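Local coordinates for putative deoxyribonuclease yjjV (Escherichia coli, PDB 1ZZM), which probably hydrolyses ester bonds, as a TatD-type metal-dependent hydrolase that binds two divalent metal cations per subunit, at residues Gly96-Asp101 against Val130-Arg135; His157-Ser162 against Tyr174-Gly179; Asp7-Phe12 against Leu203-Ala208. One frame throughout, in Å; residues are numbered along the deposited sequence.

Interaction 1: residues Gly96-Asp101 against Val130-Arg135; sequences GEIGLD and VILHSR. With ZN (zinc ion), chain C; ZN (zinc ion), chain B.
E97 and H133 slant across each other, carboxylate and imidazole planes 58° apart, and both bind one metal: E97 OE2 lies 2.1 Å from the zinc ion of chain C, and H133 ND1 lies 2.0 Å from the same ion. Glutamate suits its place by having two oxygens on a long, extended arm; its OE1 takes the zinc ion of chain B at 2.0 Å, so one carboxylate bridges the pair. H133 has CG anti to the backbone N (chi1 178°), which lays the ring between the zinc ion and D101. There H133 NE2 donates to D101 OD2 over 2.8 Å, close to the ring plane but on the anti side of the carboxylate and somewhat out of its plane, which restrains the ring's rotation. Both strands run parallel in a beta-alpha-beta unit of the TIM barrel, joined by helix 109-125, and a beta bulge shifts the register between G96 and I98. Glycine suits G99, where a CB would strike H133 O. R135 lies alongside D101, and R135 NH1 reaches the syn lone pair of D101 OD2 at 2.9 Å in a salt bridge, giving OD2 two donors. On the opposite face I98 CG1 packs 3.6 Å from L132 CD2.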
loop_
_atom_site.group_PDB
_atom_site.type_symbol
_atom_site.label_atom_id
_atom_site.label_comp_id
_atom_site.label_asym_id
_atom_site.label_seq_id
_atom_site.Cartn_x
_atom_site.Cartn_y
_atom_site.Cartn_z
ATOM N N GLY A 96 -7.794 -4.444 0.601
ATOM C CA GLY A 96 -7.027 -3.308 0.888
ATOM C C GLY A 96 -7.568 -1.967 0.583
ATOM O O GLY A 96 -8.505 -1.707 -0.186
ATOM N N GLU A 97 -6.908 -1.385 1.566
ATOM C CA GLU A 97 -6.515 -0.302 2.395
ATOM C C GLU A 97 -7.375 -0.404 3.612
ATOM O O GLU A 97 -8.479 0.114 3.687
ATOM C CB GLU A 97 -6.306 1.115 1.913
ATOM C CG GLU A 97 -5.259 1.559 2.987
ATOM C CD GLU A 97 -4.448 2.817 2.726
ATOM O OE1 GLU A 97 -4.642 3.520 1.713
ATOM O OE2 GLU A 97 -3.583 3.093 3.581
ATOM N N ILE A 98 -6.848 -1.194 4.540
ATOM C CA ILE A 98 -7.484 -1.404 5.842
ATOM C C ILE A 98 -6.353 -1.130 6.828
ATOM O O ILE A 98 -5.197 -1.025 6.416
ATOM C CB ILE A 98 -7.976 -2.837 6.033
ATOM C CG1 ILE A 98 -6.785 -3.801 6.081
ATOM C CG2 ILE A 98 -8.919 -3.198 4.902
ATOM C CD1 ILE A 98 -7.209 -5.264 6.103
ATOM N N GLY A 99 -6.690 -0.957 8.107
ATOM C CA GLY A 99 -5.648 -0.710 9.072
ATOM C C GLY A 99 -6.143 0.134 10.238
ATOM O O GLY A 99 -7.329 0.126 10.567
ATOM N N LEU A 100 -5.191 0.804 10.883
ATOM C CA LEU A 100 -5.451 1.615 12.053
ATOM C C LEU A 100 -4.745 2.952 11.939
ATOM O O LEU A 100 -3.720 3.075 11.269
ATOM C CB LEU A 100 -4.924 0.911 13.295
ATOM C CG LEU A 100 -5.378 -0.547 13.450
ATOM C CD1 LEU A 100 -4.472 -1.169 14.457
ATOM C CD2 LEU A 100 -6.864 -0.649 13.853
ATOM N N ASP A 101 -5.263 3.952 12.637
ATOM C CA ASP A 101 -4.637 5.275 12.543
ATOM C C ASP A 101 -5.042 6.026 13.817
ATOM O O ASP A 101 -6.228 6.310 14.008
ATOM C CB ASP A 101 -5.208 5.963 11.305
ATOM C CG ASP A 101 -4.562 7.303 11.015
ATOM O OD1 ASP A 101 -4.268 8.019 11.979
ATOM O OD2 ASP A 101 -4.356 7.640 9.820
ATOM N N VAL A 130 -3.272 -8.527 2.471
ATOM C CA VAL A 130 -3.869 -7.251 2.843
ATOM C C VAL A 130 -2.884 -6.108 2.652
ATOM O O VAL A 130 -1.656 -6.287 2.742
ATOM C CB VAL A 130 -4.332 -7.263 4.326
ATOM C CG1 VAL A 130 -5.493 -8.301 4.504
ATOM C CG2 VAL A 130 -3.151 -7.670 5.243
ATOM N N ILE A 131 -3.421 -4.936 2.348
ATOM C CA ILE A 131 -2.632 -3.710 2.191
ATOM C C ILE A 131 -3.032 -2.925 3.425
ATOM O O ILE A 131 -4.196 -2.524 3.601
ATOM C CB ILE A 131 -3.009 -2.947 0.896
ATOM C CG1 ILE A 131 -2.383 -3.672 -0.310
ATOM C CG2 ILE A 131 -2.508 -1.487 0.965
ATOM C CD1 ILE A 131 -2.711 -2.996 -1.700
ATOM N N LEU A 132 -2.049 -2.714 4.281
ATOM C CA LEU A 132 -2.275 -2.091 5.561
ATOM C C LEU A 132 -1.737 -0.688 5.749
ATOM O O LEU A 132 -0.622 -0.361 5.325
ATOM C CB LEU A 132 -1.678 -2.991 6.654
ATOM C CG LEU A 132 -2.210 -4.413 6.761
ATOM C CD1 LEU A 132 -1.153 -5.290 7.491
ATOM C CD2 LEU A 132 -3.560 -4.405 7.506
ATOM N N HIS A 133 -2.563 0.097 6.440
ATOM C CA HIS A 133 -2.276 1.478 6.828
ATOM C C HIS A 133 -2.031 1.414 8.330
ATOM O O HIS A 133 -2.777 0.753 9.069
ATOM C CB HIS A 133 -3.510 2.353 6.572
ATOM C CG HIS A 133 -3.351 3.792 6.984
ATOM N ND1 HIS A 133 -2.881 4.765 6.134
ATOM C CD2 HIS A 133 -3.663 4.424 8.138
ATOM C CE1 HIS A 133 -2.917 5.942 6.737
ATOM N NE2 HIS A 133 -3.386 5.760 7.960
ATOM N N SER A 134 -0.986 2.097 8.788
ATOM C CA SER A 134 -0.678 2.107 10.212
ATOM C C SER A 134 -0.020 3.435 10.532
ATOM O O SER A 134 1.035 3.768 9.992
ATOM C CB SER A 134 0.274 0.968 10.582
ATOM O OG SER A 134 0.415 0.875 12.018
ATOM N N ARG A 135 -0.646 4.202 11.405
ATOM C CA ARG A 135 -0.063 5.482 11.747
ATOM C C ARG A 135 -0.142 5.577 13.270
ATOM O O ARG A 135 -1.238 5.767 13.845
ATOM C CB ARG A 135 -0.869 6.578 11.071
ATOM C CG ARG A 135 -0.442 7.971 11.481
ATOM C CD ARG A 135 -1.584 8.910 11.185
ATOM N NE ARG A 135 -1.162 10.066 10.424
ATOM C CZ ARG A 135 -1.974 10.731 9.618
ATOM N NH1 ARG A 135 -3.240 10.334 9.485
ATOM N NH2 ARG A 135 -1.515 11.777 8.949
HETATM ZN ZN ZN C . -2.348 4.717 4.168
HETATM ZN ZN ZN B . -3.249 4.800 1.052
HETATM O O HOH W 1 -3.330 5.845 2.783
HETATM O O HOH W 2 -1.075 6.756 4.489
#

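Interaction 2: residues His157-Ser162 against Tyr174-Gly179; sequences HGFSGS and YKIGVG. With ZN (zinc ion), chain C.
H157 and G177 pass with their CA atoms 4.2 Å apart, where the loop after strand 154-156 crosses the end of strand 175-178; helix 163-171 links the two in a beta-alpha-beta crossover of the TIM barrel. Glycine suits G177, since a CB there would run into H157 CA. The H157 side chain leaves in the other direction, its NE2 binding the zinc ion of chain C at 2.1 Å while ND1 is held by E205. G158 follows with a positive phi of 46°, a turn that glycine makes easily, and its N is also bonded to E205. Next, F159 N donates to G177 O over 3.2 Å, in the carbonyl plane. F159 CG lies anti to its backbone N (chi1 -177°), which leads the ring off past the strand, while F159 CB touches I176 CG2 at 3.5 Å. The apolar pair is buried under F169 of helix 163-171, and the F159 ring stacks on H138. S162 is the N-cap of that helix. Water 3 also ties loop to strand, donating to F159 O at 2.9 Å and to G177 O at 2.8 Å while accepting from G179 N at 3.1 Å.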
loop_
_atom_site.group_PDB
_atom_site.type_symbol
_atom_site.label_atom_id
_atom_site.label_comp_id
_atom_site.label_asym_id
_atom_site.label_seq_id
_atom_site.Cartn_x
_atom_site.Cartn_y
_atom_site.Cartn_z
ATOM N N HIS A 157 2.034 -0.650 4.405
ATOM C CA HIS A 157 2.436 0.406 3.474
ATOM C C HIS A 157 2.944 1.700 4.123
ATOM O O HIS A 157 2.697 1.955 5.308
ATOM C CB HIS A 157 1.262 0.708 2.538
ATOM C CG HIS A 157 0.594 2.022 2.801
ATOM N ND1 HIS A 157 1.092 3.222 2.329
ATOM C CD2 HIS A 157 -0.498 2.331 3.546
ATOM C CE1 HIS A 157 0.334 4.213 2.774
ATOM N NE2 HIS A 157 -0.632 3.703 3.512
ATOM N N GLY A 158 3.685 2.484 3.332
ATOM C CA GLY A 158 4.188 3.783 3.767
ATOM C C GLY A 158 4.791 3.764 5.140
ATOM O O GLY A 158 4.619 4.683 5.911
ATOM N N PHE A 159 5.547 2.720 5.429
ATOM C CA PHE A 159 6.123 2.572 6.741
ATOM C C PHE A 159 7.034 3.686 7.245
ATOM O O PHE A 159 7.931 4.158 6.536
ATOM C CB PHE A 159 6.924 1.260 6.833
ATOM C CG PHE A 159 7.495 1.000 8.208
ATOM C CD1 PHE A 159 6.727 0.388 9.195
ATOM C CD2 PHE A 159 8.789 1.428 8.532
ATOM C CE1 PHE A 159 7.231 0.207 10.496
ATOM C CE2 PHE A 159 9.293 1.247 9.828
ATOM C CZ PHE A 159 8.511 0.641 10.805
ATOM N N SER A 160 6.779 4.108 8.474
ATOM C CA SER A 160 7.659 5.065 9.130
ATOM C C SER A 160 7.634 4.618 10.571
ATOM O O SER A 160 6.564 4.463 11.157
ATOM C CB SER A 160 7.164 6.503 9.052
ATOM O OG SER A 160 8.094 7.311 9.773
ATOM N N GLY A 161 8.800 4.398 11.152
ATOM C CA GLY A 161 8.811 3.944 12.531
ATOM C C GLY A 161 10.143 3.370 12.900
ATOM O O GLY A 161 11.106 3.606 12.212
ATOM N N SER A 162 10.180 2.589 13.974
ATOM C CA SER A 162 11.421 2.016 14.479
ATOM C C SER A 162 11.844 0.708 13.819
ATOM O O SER A 162 11.059 0.005 13.179
ATOM C CB SER A 162 11.296 1.769 15.989
ATOM O OG SER A 162 10.445 0.655 16.251
ATOM N N TYR A 174 5.175 -10.144 6.905
ATOM C CA TYR A 174 4.659 -8.982 6.165
ATOM C C TYR A 174 5.762 -8.218 5.459
ATOM O O TYR A 174 6.942 -8.280 5.867
ATOM C CB TYR A 174 3.915 -8.041 7.123
ATOM C CG TYR A 174 2.584 -8.635 7.522
ATOM C CD1 TYR A 174 1.415 -8.306 6.819
ATOM C CD2 TYR A 174 2.520 -9.642 8.483
ATOM C CE1 TYR A 174 0.220 -8.983 7.063
ATOM C CE2 TYR A 174 1.352 -10.325 8.731
ATOM C CZ TYR A 174 0.205 -9.992 8.010
ATOM O OH TYR A 174 -0.945 -10.693 8.223
ATOM N N LYS A 175 5.381 -7.533 4.383
ATOM C CA LYS A 175 6.337 -6.715 3.656
ATOM C C LYS A 175 6.236 -5.296 4.179
ATOM O O LYS A 175 5.300 -4.958 4.913
ATOM C CB LYS A 175 6.049 -6.737 2.176
ATOM C CG LYS A 175 6.887 -7.724 1.405
ATOM C CD LYS A 175 6.535 -9.129 1.672
ATOM C CE LYS A 175 7.006 -10.025 0.496
ATOM N NZ LYS A 175 8.182 -10.895 0.844
ATOM N N ILE A 176 7.187 -4.463 3.755
ATOM C CA ILE A 176 7.289 -3.072 4.204
ATOM C C ILE A 176 7.256 -2.162 2.964
ATOM O O ILE A 176 8.113 -2.261 2.081
ATOM C CB ILE A 176 8.644 -2.829 4.977
ATOM C CG1 ILE A 176 8.728 -3.694 6.242
ATOM C CG2 ILE A 176 8.827 -1.334 5.334
ATOM C CD1 ILE A 176 7.578 -3.534 7.272
ATOM N N GLY A 177 6.287 -1.244 2.918
ATOM C CA GLY A 177 6.182 -0.357 1.775
ATOM C C GLY A 177 7.113 0.836 1.906
ATOM O O GLY A 177 7.093 1.559 2.902
ATOM N N VAL A 178 7.947 1.031 0.902
ATOM C CA VAL A 178 8.929 2.113 0.908
ATOM C C VAL A 178 8.445 3.222 -0.016
ATOM O O VAL A 178 8.358 3.026 -1.240
ATOM C CB VAL A 178 10.323 1.652 0.391
ATOM C CG1 VAL A 178 11.317 2.790 0.542
ATOM C CG2 VAL A 178 10.825 0.448 1.176
ATOM N N GLY A 179 8.167 4.376 0.585
ATOM C CA GLY A 179 7.687 5.530 -0.145
ATOM C C GLY A 179 8.453 6.803 0.205
ATOM O O GLY A 179 9.587 6.750 0.715
HETATM ZN ZN ZN C . -2.348 4.717 4.168
HETATM O O HOH W 3 7.966 4.071 3.655
HETATM O O HOH W 1 -3.330 5.845 2.783
HETATM O O HOH W 2 -1.075 6.756 4.489
#

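Interaction 3: residues Asp7-Phe12 against Leu203-Ala208; sequences DTHCHF and LLETDA. With ZN (zinc ion), chain B.
T8 and L204 open a run of backbone bonds that stitches 7-12 to 203-208: T8 N donates to L204 O at 2.9 Å, D207 N to H9 O, and H11 N to A208 O. Beginning where strands 5-7 and 202-204, the first and last of the barrel, come together, these bonds run on into the loops beyond, consistent with closure of the TIM barrel. Side-chain hydroxyls and a carboxylate add a second set. T8 OG1 also donates to L204 O, at 2.7 Å and from above the carbonyl plane; threonine fits by offering its hydroxyl beside its own N-H. Water 4 links T8 OG1 to OE1 of E205, whose carboxylate also holds H157 ND1 and G158 N. D7 has CG anti to the backbone N (chi1 -176°), which brings its carboxylate to T206. There D7 OD2 takes T206 OG1 on its syn lone pair at 2.6 Å, and D7 OD1 receives a weak bond from T206 N as well as H9 N in an Asx turn. Threonine suits T206 because the same hydroxyl accepts from A208 N in an ST turn. With an alanine here in place of D7, T206 OG1, T206 N and H9 N would probably lose their acceptor, leaving the turn that carries H9 freer to shift. Metal bonds form the third kind. H9 NE2 at 2.1 Å and H11 NE2 at 2.0 Å, from the His-X-His motif of this superfamily, bind the zinc ion of chain B; D207 OD1 approaches it from the other segment at a long 2.7 Å, with E97 and water 1 completing the site. D7 and T206 thus act as a second shell that probably positions the histidines' backbone, while the zinc ion, bound from both segments, probably ties the two loops together.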
loop_
_atom_site.group_PDB
_atom_site.type_symbol
_atom_site.label_atom_id
_atom_site.label_comp_id
_atom_site.label_asym_id
_atom_site.label_seq_id
_atom_site.Cartn_x
_atom_site.Cartn_y
_atom_site.Cartn_z
ATOM N N ASP A 7 4.264 0.655 -8.586
ATOM C CA ASP A 7 3.853 1.466 -7.447
ATOM C C ASP A 7 2.791 0.609 -6.763
ATOM O O ASP A 7 1.646 0.516 -7.246
ATOM C CB ASP A 7 3.218 2.791 -7.892
ATOM C CG ASP A 7 2.870 3.710 -6.701
ATOM O OD1 ASP A 7 2.894 3.258 -5.525
ATOM O OD2 ASP A 7 2.589 4.900 -6.952
ATOM N N THR A 8 3.149 -0.029 -5.655
ATOM C CA THR A 8 2.174 -0.868 -4.953
ATOM C C THR A 8 1.116 -0.137 -4.124
ATOM O O THR A 8 0.331 -0.775 -3.422
ATOM C CB THR A 8 2.871 -1.875 -4.039
ATOM O OG1 THR A 8 3.626 -1.168 -3.037
ATOM C CG2 THR A 8 3.834 -2.758 -4.887
ATOM N N HIS A 9 1.034 1.191 -4.236
ATOM C CA HIS A 9 0.027 1.879 -3.420
ATOM C C HIS A 9 -0.200 3.291 -3.971
ATOM O O HIS A 9 0.528 4.218 -3.645
ATOM C CB HIS A 9 0.542 1.966 -1.974
ATOM C CG HIS A 9 -0.510 2.333 -0.971
ATOM N ND1 HIS A 9 -1.079 1.416 -0.115
ATOM C CD2 HIS A 9 -1.078 3.530 -0.677
ATOM C CE1 HIS A 9 -1.955 2.029 0.664
ATOM N NE2 HIS A 9 -1.973 3.312 0.336
ATOM N N CYS A 10 -1.190 3.442 -4.837
ATOM C CA CYS A 10 -1.498 4.752 -5.381
ATOM C C CYS A 10 -3.007 4.917 -5.430
ATOM O O CYS A 10 -3.712 4.081 -6.011
ATOM C CB CYS A 10 -0.905 4.898 -6.795
ATOM S SG CYS A 10 -1.339 6.510 -7.580
ATOM N N HIS A 11 -3.516 5.995 -4.821
ATOM C CA HIS A 11 -4.954 6.254 -4.800
ATOM C C HIS A 11 -5.298 6.945 -6.113
ATOM O O HIS A 11 -5.655 8.127 -6.164
ATOM C CB HIS A 11 -5.287 7.132 -3.593
ATOM C CG HIS A 11 -5.117 6.412 -2.288
ATOM N ND1 HIS A 11 -6.042 5.508 -1.824
ATOM C CD2 HIS A 11 -4.082 6.371 -1.417
ATOM C CE1 HIS A 11 -5.588 4.927 -0.730
ATOM N NE2 HIS A 11 -4.396 5.429 -0.464
ATOM N N PHE A 12 -5.195 6.166 -7.172
ATOM C CA PHE A 12 -5.397 6.651 -8.536
ATOM C C PHE A 12 -6.823 7.045 -8.919
ATOM O O PHE A 12 -7.037 7.555 -10.023
ATOM C CB PHE A 12 -4.898 5.573 -9.481
ATOM C CG PHE A 12 -4.491 6.078 -10.838
ATOM C CD1 PHE A 12 -3.305 6.771 -11.000
ATOM C CD2 PHE A 12 -5.289 5.822 -11.959
ATOM C CE1 PHE A 12 -2.898 7.217 -12.270
ATOM C CE2 PHE A 12 -4.899 6.261 -13.240
ATOM C CZ PHE A 12 -3.711 6.958 -13.396
ATOM N N LEU A 203 8.763 -3.296 -0.643
ATOM C CA LEU A 203 7.928 -3.033 -1.811
ATOM C C LEU A 203 8.076 -1.533 -2.067
ATOM O O LEU A 203 8.339 -0.754 -1.130
ATOM C CB LEU A 203 6.443 -3.335 -1.566
ATOM C CG LEU A 203 6.096 -4.807 -1.376
ATOM C CD1 LEU A 203 4.553 -4.926 -1.284
ATOM C CD2 LEU A 203 6.597 -5.615 -2.518
ATOM N N LEU A 204 7.883 -1.131 -3.315
ATOM C CA LEU A 204 7.993 0.287 -3.678
ATOM C C LEU A 204 6.590 0.910 -3.793
ATOM O O LEU A 204 5.656 0.258 -4.222
ATOM C CB LEU A 204 8.712 0.414 -5.021
ATOM C CG LEU A 204 9.180 1.807 -5.426
ATOM C CD1 LEU A 204 10.335 2.233 -4.488
ATOM C CD2 LEU A 204 9.701 1.748 -6.876
ATOM N N GLU A 205 6.439 2.170 -3.410
ATOM C CA GLU A 205 5.120 2.809 -3.502
ATOM C C GLU A 205 5.270 4.304 -3.428
ATOM O O GLU A 205 6.379 4.803 -3.214
ATOM C CB GLU A 205 4.225 2.414 -2.326
ATOM C CG GLU A 205 4.726 3.038 -1.020
ATOM C CD GLU A 205 3.835 2.765 0.169
ATOM O OE1 GLU A 205 3.760 1.607 0.604
ATOM O OE2 GLU A 205 3.214 3.714 0.680
ATOM N N THR A 206 4.149 5.015 -3.601
ATOM C CA THR A 206 4.118 6.476 -3.429
ATOM C C THR A 206 3.030 6.978 -2.465
ATOM O O THR A 206 3.207 8.007 -1.804
ATOM C CB THR A 206 3.835 7.275 -4.737
ATOM O OG1 THR A 206 2.556 6.882 -5.263
ATOM C CG2 THR A 206 4.971 7.076 -5.781
ATOM N N ASP A 207 1.915 6.255 -2.390
ATOM C CA ASP A 207 0.721 6.663 -1.647
ATOM C C ASP A 207 0.200 7.957 -2.312
ATOM O O ASP A 207 -0.487 8.762 -1.683
ATOM C CB ASP A 207 0.954 6.910 -0.134
ATOM C CG ASP A 207 -0.374 6.991 0.658
ATOM O OD1 ASP A 207 -1.412 6.516 0.158
ATOM O OD2 ASP A 207 -0.403 7.507 1.790
ATOM N N ALA A 208 0.529 8.168 -3.586
ATOM C CA ALA A 208 0.042 9.388 -4.265
ATOM C C ALA A 208 -1.483 9.419 -4.233
ATOM O O ALA A 208 -2.143 8.393 -4.387
ATOM C CB ALA A 208 0.542 9.437 -5.725
HETATM ZN ZN ZN B . -3.249 4.800 1.052
HETATM O O HOH W 4 3.024 -0.780 -0.399
HETATM O O HOH W 1 -3.330 5.845 2.783
#

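The three contacts sit round one dinuclear site at the mouth of the barrel, their centres 11 to 13 Å apart. Interaction 1 and interaction 2 share the zinc ion of chain C, interaction 1 and interaction 3 that of chain B; both ions are bound by water 1. Backbone bonds carry the sheet onward: H157 N lies 2.8 Å from L132 O, and V178 N lies 2.7 Å from L203 O. E205 of interaction 3 reaches across to interaction 2, its OE2 2.7 Å from H157 ND1, and the rings of H9 and H157 stack. D101 and H11 line a pocket occupied by a glycol chain, probably from the crystallisation liquor.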